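Local coordinates for putative sugar binding protein (Bacteroides vulgatus ATCC 8482, PDB 3KEZ) that probably binds sugars at the bacterial outer membrane as a member of the SusD family, and carries a bound calcium ion, at residues D283-C288 against N420-N425; F290-K295 against V414-I419. All blocks are in the same frame, centred on the assembly; numbering follows the deposited sequence.

Contact 1: residues D283-C288 against N420-N425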
ATOM      1  N   ASP A 283       7.908  -7.170  16.549  1.00  8.89           N
ATOM      2  CA  ASP A 283       6.755  -6.302  16.775  1.00 10.13           C
ATOM      3  C   ASP A 283       5.487  -6.894  16.173  1.00 12.08           C
ATOM      4  O   ASP A 283       4.438  -6.916  16.816  1.00 10.00           O
ATOM      5  CB  ASP A 283       7.022  -4.918  16.214  1.00 14.23           C
ATOM      6  CG  ASP A 283       6.172  -3.864  16.868  1.00  9.88           C
ATOM      7  OD1 ASP A 283       5.052  -3.632  16.360  1.00  9.54           O
ATOM      8  OD2 ASP A 283       6.613  -3.312  17.913  1.00 14.50           O
HETATM    9  N   MSE A 284       5.581  -7.370  14.940  1.00 10.84           N
HETATM   10  CA  MSE A 284       4.411  -7.916  14.264  1.00 11.74           C
HETATM   11  C   MSE A 284       4.768  -9.233  13.571  1.00 12.96           C
HETATM   12  O   MSE A 284       5.846  -9.354  12.973  1.00 10.73           O
HETATM   13  CB  MSE A 284       3.835  -6.885  13.298  1.00 10.07           C
HETATM   14  CG  MSE A 284       4.809  -6.408  12.238  1.00 10.07           C
HETATM   15 SE   MSE A 284       4.185  -4.972  11.059  0.75  2.00          SE
HETATM   16  CE  MSE A 284       3.105  -5.958   9.829  1.00 11.15           C
ATOM     17  N   CYS A 285       3.886 -10.236  13.705  1.00 11.94           N
ATOM     18  CA  CYS A 285       4.133 -11.579  13.149  1.00 12.55           C
ATOM     19  C   CYS A 285       2.880 -12.090  12.422  1.00 12.98           C
ATOM     20  O   CYS A 285       1.812 -11.450  12.466  1.00  9.77           O
ATOM     21  CB  CYS A 285       4.488 -12.542  14.271  1.00 11.96           C
ATOM     22  SG  CYS A 285       3.167 -12.719  15.490  1.00 14.11           S
ATOM     23  N   ILE A 286       2.996 -13.241  11.766  1.00 13.12           N
ATOM     24  CA  ILE A 286       1.820 -13.843  11.138  1.00 10.83           C
ATOM     25  C   ILE A 286       0.935 -14.476  12.215  1.00 10.87           C
ATOM     26  O   ILE A 286       1.420 -14.871  13.262  1.00 13.04           O
ATOM     27  CB  ILE A 286       2.161 -14.890  10.077  1.00 13.29           C
ATOM     28  CG1 ILE A 286       2.804 -16.127  10.689  1.00 11.60           C
ATOM     29  CG2 ILE A 286       2.999 -14.285   8.933  1.00  6.38           C
ATOM     30  CD1 ILE A 286       3.197 -17.183   9.658  1.00 10.64           C
ATOM     31  N   THR A 287      -0.372 -14.538  11.965  1.00  9.91           N
ATOM     32  CA  THR A 287      -1.281 -15.272  12.832  1.00  9.41           C
ATOM     33  C   THR A 287      -1.146 -16.787  12.569  1.00 10.51           C
ATOM     34  O   THR A 287      -0.662 -17.205  11.510  1.00  8.36           O
ATOM     35  CB  THR A 287      -2.727 -14.845  12.609  1.00  9.69           C
ATOM     36  OG1 THR A 287      -3.005 -14.966  11.212  1.00 11.26           O
ATOM     37  CG2 THR A 287      -2.950 -13.343  13.083  1.00  2.94           C
ATOM     38  N   CYS A 288      -1.561 -17.604  13.528  1.00  9.31           N
ATOM     39  CA  CYS A 288      -1.565 -19.057  13.302  1.00 10.44           C
ATOM     40  C   CYS A 288      -2.429 -19.481  12.127  1.00 12.31           C
ATOM     41  O   CYS A 288      -2.056 -20.371  11.349  1.00 12.91           O
ATOM     42  CB  CYS A 288      -2.034 -19.781  14.549  1.00 11.12           C
ATOM     43  SG  CYS A 288      -0.840 -19.634  15.922  1.00 15.55           S
ATOM     44  N   ASN A 420       4.515 -21.475  18.739  1.00 16.01           N
ATOM     45  CA  ASN A 420       3.713 -21.798  19.916  1.00 15.85           C
ATOM     46  C   ASN A 420       3.479 -20.640  20.854  1.00 16.30           C
ATOM     47  O   ASN A 420       2.758 -20.802  21.824  1.00 16.66           O
ATOM     48  CB  ASN A 420       4.265 -23.029  20.679  1.00 18.06           C
ATOM     49  CG  ASN A 420       5.604 -22.777  21.349  1.00 19.04           C
ATOM     50  OD1 ASN A 420       5.947 -21.645  21.676  1.00 20.40           O
ATOM     51  ND2 ASN A 420       6.358 -23.842  21.576  1.00 17.22           N
ATOM     52  N   LYS A 421       4.070 -19.477  20.585  1.00 17.45           N
ATOM     53  CA  LYS A 421       3.764 -18.272  21.371  1.00 16.34           C
ATOM     54  C   LYS A 421       2.828 -17.293  20.670  1.00 15.24           C
ATOM     55  O   LYS A 421       2.469 -16.256  21.232  1.00 15.91           O
ATOM     56  CB  LYS A 421       5.055 -17.557  21.784  1.00 18.34           C
ATOM     57  CG  LYS A 421       5.852 -18.319  22.835  1.00 17.62           C
ATOM     58  CD  LYS A 421       7.188 -17.659  23.146  1.00 26.29           C
ATOM     59  CE  LYS A 421       8.015 -18.551  24.065  1.00 34.17           C
ATOM     60  NZ  LYS A 421       9.456 -18.315  23.895  1.00 44.51           N
ATOM     61  N   THR A 422       2.422 -17.616  19.447  1.00 13.30           N
ATOM     62  CA  THR A 422       1.553 -16.745  18.686  1.00 10.51           C
ATOM     63  C   THR A 422       0.099 -17.033  19.043  1.00 11.03           C
ATOM     64  O   THR A 422      -0.401 -18.131  18.808  1.00  9.74           O
ATOM     65  CB  THR A 422       1.724 -17.010  17.164  1.00 13.03           C
ATOM     66  OG1 THR A 422       3.095 -16.859  16.786  1.00 11.39           O
ATOM     67  CG2 THR A 422       0.816 -16.080  16.324  1.00 10.26           C
ATOM     68  N   LYS A 423      -0.600 -16.051  19.571  1.00 13.08           N
ATOM     69  CA  LYS A 423      -2.004 -16.250  19.916  1.00 15.18           C
ATOM     70  C   LYS A 423      -2.690 -14.893  19.890  1.00 12.64           C
ATOM     71  O   LYS A 423      -2.065 -13.870  20.196  1.00 10.99           O
ATOM     72  CB  LYS A 423      -2.153 -16.923  21.298  1.00 17.29           C
ATOM     73  CG  LYS A 423      -1.697 -16.104  22.479  1.00 26.81           C
ATOM     74  CD  LYS A 423      -1.977 -16.858  23.847  1.00 40.83           C
ATOM     75  CE  LYS A 423      -3.477 -17.239  24.034  1.00 45.84           C
ATOM     76  NZ  LYS A 423      -3.886 -17.713  25.406  1.00 47.25           N
ATOM     77  N   HIS A 424      -3.968 -14.878  19.530  1.00 12.38           N
ATOM     78  CA  HIS A 424      -4.707 -13.616  19.535  1.00 12.16           C
ATOM     79  C   HIS A 424      -4.853 -13.049  20.962  1.00 13.31           C
ATOM     80  O   HIS A 424      -4.886 -13.785  21.956  1.00 13.35           O
ATOM     81  CB  HIS A 424      -6.048 -13.748  18.817  1.00 10.58           C
ATOM     82  CG  HIS A 424      -5.917 -13.788  17.333  1.00 12.91           C
ATOM     83  ND1 HIS A 424      -5.606 -12.675  16.579  1.00 16.77           N
ATOM     84  CD2 HIS A 424      -5.998 -14.822  16.466  1.00 17.30           C
ATOM     85  CE1 HIS A 424      -5.524 -13.022  15.306  1.00 21.07           C
ATOM     86  NE2 HIS A 424      -5.771 -14.319  15.208  1.00 12.63           N
ATOM     87  N   ASN A 425      -4.894 -11.730  21.069  1.00 13.58           N
ATOM     88  CA  ASN A 425      -5.123 -11.081  22.357  1.00 12.75           C
ATOM     89  C   ASN A 425      -5.801  -9.753  22.081  1.00 13.20           C
ATOM     90  O   ASN A 425      -5.177  -8.700  22.059  1.00 14.76           O
ATOM     91  CB  ASN A 425      -3.795 -10.879  23.108  1.00 14.55           C
ATOM     92  CG  ASN A 425      -3.988 -10.311  24.477  1.00 17.06           C
ATOM     93  OD1 ASN A 425      -5.111 -10.238  24.997  1.00 17.17           O
ATOM     94  ND2 ASN A 425      -2.886  -9.930  25.103  1.00 24.39           N
TER
HETATM   95  O   HOH W   1       3.889 -16.107  14.329  1.00  8.72           O
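A small, buried van der Waals contact, helped by one bridging water, joins the end of strand 284-286 and the first turn of helix 288-295 to the loop between strands 409-410 and 430-431. The touching parts, 285-288 and 422-424, run 79° apart, and Thr422 is the residue that reaches in. Its chi1 of -56° sets OG1 beside the backbone N and the methyl CG2 trans to it, which brings CG2 onto the carbonyl of Ile286, 3.3 Å from Ile286 O. OG1 turns to the water, which lies 2.7 Å from Thr422 OG1 and donates to Ile286 O at 3.0 Å; OG1 is also hydrogen-bonded to the carbonyl of Tyr312. Strand 284-286 pairs antiparallel with strand 55-57, and Thr287 follows as N-cap of helix 288-295, its OG1 hydrogen-bonded to Asp53 O and only weakly to Phe290 N. The methyl CG2 of Thr287 meets the His424 imidazole obliquely, 3.4 Å from CE1, while ND1 of that ring is hydrogen-bonded to the hydroxyl of Tyr68. Next to Thr287, Cys288 packs against Thr422, its SG 3.3 Å from Thr422 O and 3.9 Å from Thr422 CB.

Contact 2: residues F290-K295 against V414-I419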
ATOM      1  N   PHE A 290      -3.092 -17.821   9.449  1.00 10.40           N
ATOM      2  CA  PHE A 290      -2.444 -17.529   8.170  1.00 10.14           C
ATOM      3  C   PHE A 290      -1.296 -18.529   7.890  1.00 10.68           C
ATOM      4  O   PHE A 290      -1.140 -19.000   6.773  1.00 10.61           O
ATOM      5  CB  PHE A 290      -1.892 -16.119   8.090  1.00  8.75           C
ATOM      6  CG  PHE A 290      -1.129 -15.871   6.814  1.00 12.58           C
ATOM      7  CD1 PHE A 290      -1.803 -15.653   5.638  1.00 11.55           C
ATOM      8  CD2 PHE A 290       0.247 -15.905   6.788  1.00  6.84           C
ATOM      9  CE1 PHE A 290      -1.105 -15.420   4.450  1.00 17.79           C
ATOM     10  CE2 PHE A 290       0.934 -15.715   5.624  1.00 13.48           C
ATOM     11  CZ  PHE A 290       0.244 -15.458   4.438  1.00  9.61           C
ATOM     12  N   TYR A 291      -0.503 -18.830   8.913  1.00 10.45           N
ATOM     13  CA  TYR A 291       0.523 -19.873   8.783  1.00 10.26           C
ATOM     14  C   TYR A 291      -0.078 -21.204   8.315  1.00 10.76           C
ATOM     15  O   TYR A 291       0.454 -21.845   7.397  1.00 12.18           O
ATOM     16  CB  TYR A 291       1.288 -20.037  10.089  1.00 10.01           C
ATOM     17  CG  TYR A 291       2.401 -21.049  10.046  1.00  8.04           C
ATOM     18  CD1 TYR A 291       3.352 -21.026   9.037  1.00 13.53           C
ATOM     19  CD2 TYR A 291       2.488 -22.049  11.009  1.00 10.68           C
ATOM     20  CE1 TYR A 291       4.377 -21.940   8.993  1.00  9.33           C
ATOM     21  CE2 TYR A 291       3.512 -22.991  10.975  1.00 12.44           C
ATOM     22  CZ  TYR A 291       4.448 -22.927   9.973  1.00 16.23           C
ATOM     23  OH  TYR A 291       5.427 -23.841   9.939  1.00 18.36           O
ATOM     24  N   GLN A 292      -1.202 -21.602   8.923  1.00 11.56           N
ATOM     25  CA  GLN A 292      -1.881 -22.841   8.527  1.00 11.50           C
ATOM     26  C   GLN A 292      -2.434 -22.818   7.094  1.00 14.09           C
ATOM     27  O   GLN A 292      -2.283 -23.806   6.358  1.00 10.68           O
ATOM     28  CB  GLN A 292      -2.941 -23.214   9.533  1.00 10.98           C
ATOM     29  CG  GLN A 292      -2.265 -23.632  10.846  1.00 13.66           C
ATOM     30  CD  GLN A 292      -3.226 -23.954  11.955  1.00 19.15           C
ATOM     31  OE1 GLN A 292      -4.443 -23.718  11.852  1.00 23.24           O
ATOM     32  NE2 GLN A 292      -2.677 -24.456  13.064  1.00 13.09           N
ATOM     33  N   LEU A 293      -3.026 -21.699   6.690  1.00 13.47           N
ATOM     34  CA  LEU A 293      -3.437 -21.485   5.287  1.00 12.81           C
ATOM     35  C   LEU A 293      -2.250 -21.611   4.334  1.00 14.94           C
ATOM     36  O   LEU A 293      -2.346 -22.273   3.290  1.00 14.07           O
ATOM     37  CB  LEU A 293      -4.121 -20.103   5.143  1.00 11.65           C
ATOM     38  CG  LEU A 293      -4.124 -19.232   3.859  1.00 20.28           C
ATOM     39  CD1 LEU A 293      -4.923 -18.007   4.130  1.00 30.18           C
ATOM     40  CD2 LEU A 293      -2.775 -18.762   3.393  1.00 29.46           C
ATOM     41  N   LEU A 294      -1.124 -20.977   4.692  1.00 14.12           N
ATOM     42  CA  LEU A 294       0.018 -20.908   3.789  1.00 14.63           C
ATOM     43  C   LEU A 294       0.643 -22.293   3.669  1.00 17.48           C
ATOM     44  O   LEU A 294       0.982 -22.730   2.571  1.00 17.10           O
ATOM     45  CB  LEU A 294       1.051 -19.848   4.219  1.00 13.07           C
ATOM     46  CG  LEU A 294       2.172 -19.490   3.225  1.00 16.40           C
ATOM     47  CD1 LEU A 294       1.628 -18.981   1.893  1.00 10.68           C
ATOM     48  CD2 LEU A 294       3.216 -18.484   3.812  1.00  9.32           C
ATOM     49  N   LYS A 295       0.752 -23.008   4.790  1.00 17.77           N
ATOM     50  CA  LYS A 295       1.410 -24.291   4.755  1.00 20.08           C
ATOM     51  C   LYS A 295       0.538 -25.454   4.268  1.00 21.43           C
ATOM     52  O   LYS A 295       1.050 -26.574   4.127  1.00 24.43           O
ATOM     53  CB  LYS A 295       2.070 -24.590   6.095  1.00 21.27           C
ATOM     54  CG  LYS A 295       1.182 -25.021   7.225  1.00 23.49           C
ATOM     55  CD  LYS A 295       2.055 -25.046   8.523  1.00 27.83           C
ATOM     56  CE  LYS A 295       1.922 -26.317   9.317  1.00 36.37           C
ATOM     57  NZ  LYS A 295       1.116 -26.159  10.570  1.00 40.23           N
ATOM     58  N   VAL A 414      -6.757 -20.209  16.537  1.00 15.18           N
ATOM     59  CA  VAL A 414      -6.223 -21.564  16.413  1.00 16.41           C
ATOM     60  C   VAL A 414      -4.770 -21.530  16.862  1.00 17.13           C
ATOM     61  O   VAL A 414      -4.119 -20.485  16.778  1.00 15.54           O
ATOM     62  CB  VAL A 414      -6.319 -22.121  14.977  1.00 17.50           C
ATOM     63  CG1 VAL A 414      -7.750 -22.464  14.654  1.00 21.69           C
ATOM     64  CG2 VAL A 414      -5.762 -21.125  13.950  1.00 13.53           C
ATOM     65  N   LYS A 415      -4.284 -22.659  17.381  1.00 14.98           N
ATOM     66  CA  LYS A 415      -2.908 -22.759  17.830  1.00 18.34           C
ATOM     67  C   LYS A 415      -2.068 -23.581  16.851  1.00 15.71           C
ATOM     68  O   LYS A 415      -2.588 -24.393  16.082  1.00 15.90           O
ATOM     69  CB  LYS A 415      -2.820 -23.369  19.243  1.00 20.14           C
ATOM     70  CG  LYS A 415      -3.495 -22.565  20.397  1.00 28.36           C
ATOM     71  CD  LYS A 415      -3.244 -21.036  20.336  1.00 41.18           C
ATOM     72  CE  LYS A 415      -3.772 -20.288  21.592  1.00 39.72           C
ATOM     73  NZ  LYS A 415      -5.237 -20.027  21.576  1.00 40.83           N
ATOM     74  N   ASP A 416      -0.764 -23.341  16.872  1.00 12.34           N
ATOM     75  CA  ASP A 416       0.165 -24.145  16.097  1.00 11.74           C
ATOM     76  C   ASP A 416       1.441 -24.346  16.898  1.00 12.72           C
ATOM     77  O   ASP A 416       2.005 -23.375  17.401  1.00 10.41           O
ATOM     78  CB  ASP A 416       0.480 -23.441  14.775  1.00 11.46           C
ATOM     79  CG  ASP A 416       1.097 -24.383  13.740  1.00 18.02           C
ATOM     80  OD1 ASP A 416       2.233 -24.856  13.942  1.00 19.39           O
ATOM     81  OD2 ASP A 416       0.432 -24.643  12.719  1.00 16.90           O
ATOM     82  N   SER A 417       1.924 -25.587  16.970  1.00 11.70           N
ATOM     83  CA  SER A 417       3.104 -25.878  17.745  1.00 13.89           C
ATOM     84  C   SER A 417       4.401 -25.408  17.059  1.00 13.62           C
ATOM     85  O   SER A 417       5.429 -25.335  17.716  1.00 15.30           O
ATOM     86  CB  SER A 417       3.150 -27.372  18.081  1.00 16.59           C
ATOM     87  OG  SER A 417       3.028 -28.144  16.904  1.00 14.36           O
ATOM     88  N   ASP A 418       4.369 -25.051  15.774  1.00 11.68           N
ATOM     89  CA  ASP A 418       5.585 -24.494  15.116  1.00 12.27           C
ATOM     90  C   ASP A 418       5.807 -23.037  15.511  1.00 13.07           C
ATOM     91  O   ASP A 418       6.912 -22.509  15.346  1.00 11.89           O
ATOM     92  CB  ASP A 418       5.502 -24.533  13.587  1.00 17.69           C
ATOM     93  CG  ASP A 418       5.644 -25.928  12.995  1.00 22.07           C
ATOM     94  OD1 ASP A 418       6.253 -26.806  13.638  1.00 19.40           O
ATOM     95  OD2 ASP A 418       5.163 -26.088  11.828  1.00 30.70           O
ATOM     96  N   ILE A 419       4.738 -22.372  15.961  1.00 13.81           N
ATOM     97  CA  ILE A 419       4.799 -20.982  16.401  1.00 13.14           C
ATOM     98  C   ILE A 419       3.986 -20.856  17.679  1.00 13.45           C
ATOM     99  O   ILE A 419       2.931 -20.217  17.713  1.00 11.54           O
ATOM    100  CB  ILE A 419       4.318 -20.003  15.313  1.00 13.39           C
ATOM    101  CG1 ILE A 419       2.934 -20.392  14.737  1.00  8.44           C
ATOM    102  CG2 ILE A 419       5.384 -19.910  14.243  1.00  9.06           C
ATOM    103  CD1 ILE A 419       2.465 -19.466  13.658  1.00  8.95           C
TER
HETATM  104  O   HOH W   2       2.415 -27.277  13.385  1.00 23.93           O
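Residues 290-295 of helix 288-295 face an irregular loop, 414-419, and the backbones come nearest at Gln292 and Asp416, whose CA atoms are 7.9 Å apart. The loop is folded locally by an Asx turn: Asp416 OD1 accepts from the backbone N of Asp418 through its anti lone pair, which fixes the carboxylate and presents OD2 to the helix. Two donors grip OD2. Lys295 NZ forms a salt bridge with Asp416 OD2 at 2.7 Å, coming in on the syn lone pair, and Gln292 NE2 reaches the same oxygen from the anti side, tilted out of the carboxylate plane, in a fairly straight bond (164°). The extended Gln292 side chain also sends a weak bond from NE2 to Lys415 O, while its OE1 rests 3.6 Å from Val414 CG2. A water joins the carboxylate to the lysine, accepting weakly from NZ and donating to Asp416 OD1. Replacing Asp416 by an alanine is likely to leave the Lys295 ammonium without its salt-bridge mate and Gln292 NE2 without its straighter acceptor, and to release the turn at Asp418. A trans chi1 of -178° carries the Tyr291 ring away from its own backbone N. Lys295 CD lies over one face of this ring, 3.4 Å above the plane, and Asp418 OD2 stands at the ring edge, 2.9 Å from Tyr291 OH, the carboxylate turned 65° from the ring. Ile419 CD1 packs obliquely on Tyr291 CD2 at 3.7 Å. Strand 306-309 backs this apolar part, with Leu306 against Tyr291 and Phe308 against Ile419, while helix 381-392 meets helix 288-295 through Leu293 and Leu294.

In the fold
Contacts 1 and 2 form one continuous patch, their centres 10 Å apart. Strand 284-286 is followed, after Thr287, by helix 288-295, and 414-419 runs on into 420-425, so the two pairings are consecutive pieces of the same two chain segments, contact 2 nested inside the loop that contact 1 closes. They touch at Cys288, whose CB is 3.1 Å from Val414 O and whose SG is 3.8 Å from Asp416 N, and at Ile286 CD1, 3.5 Å from Tyr291 CB. Contact 1 is wholly buried, contact 2 only partly. Both lie away from the calcium site of Asn261, Gln322, Glu325, Asp329 and Asn331.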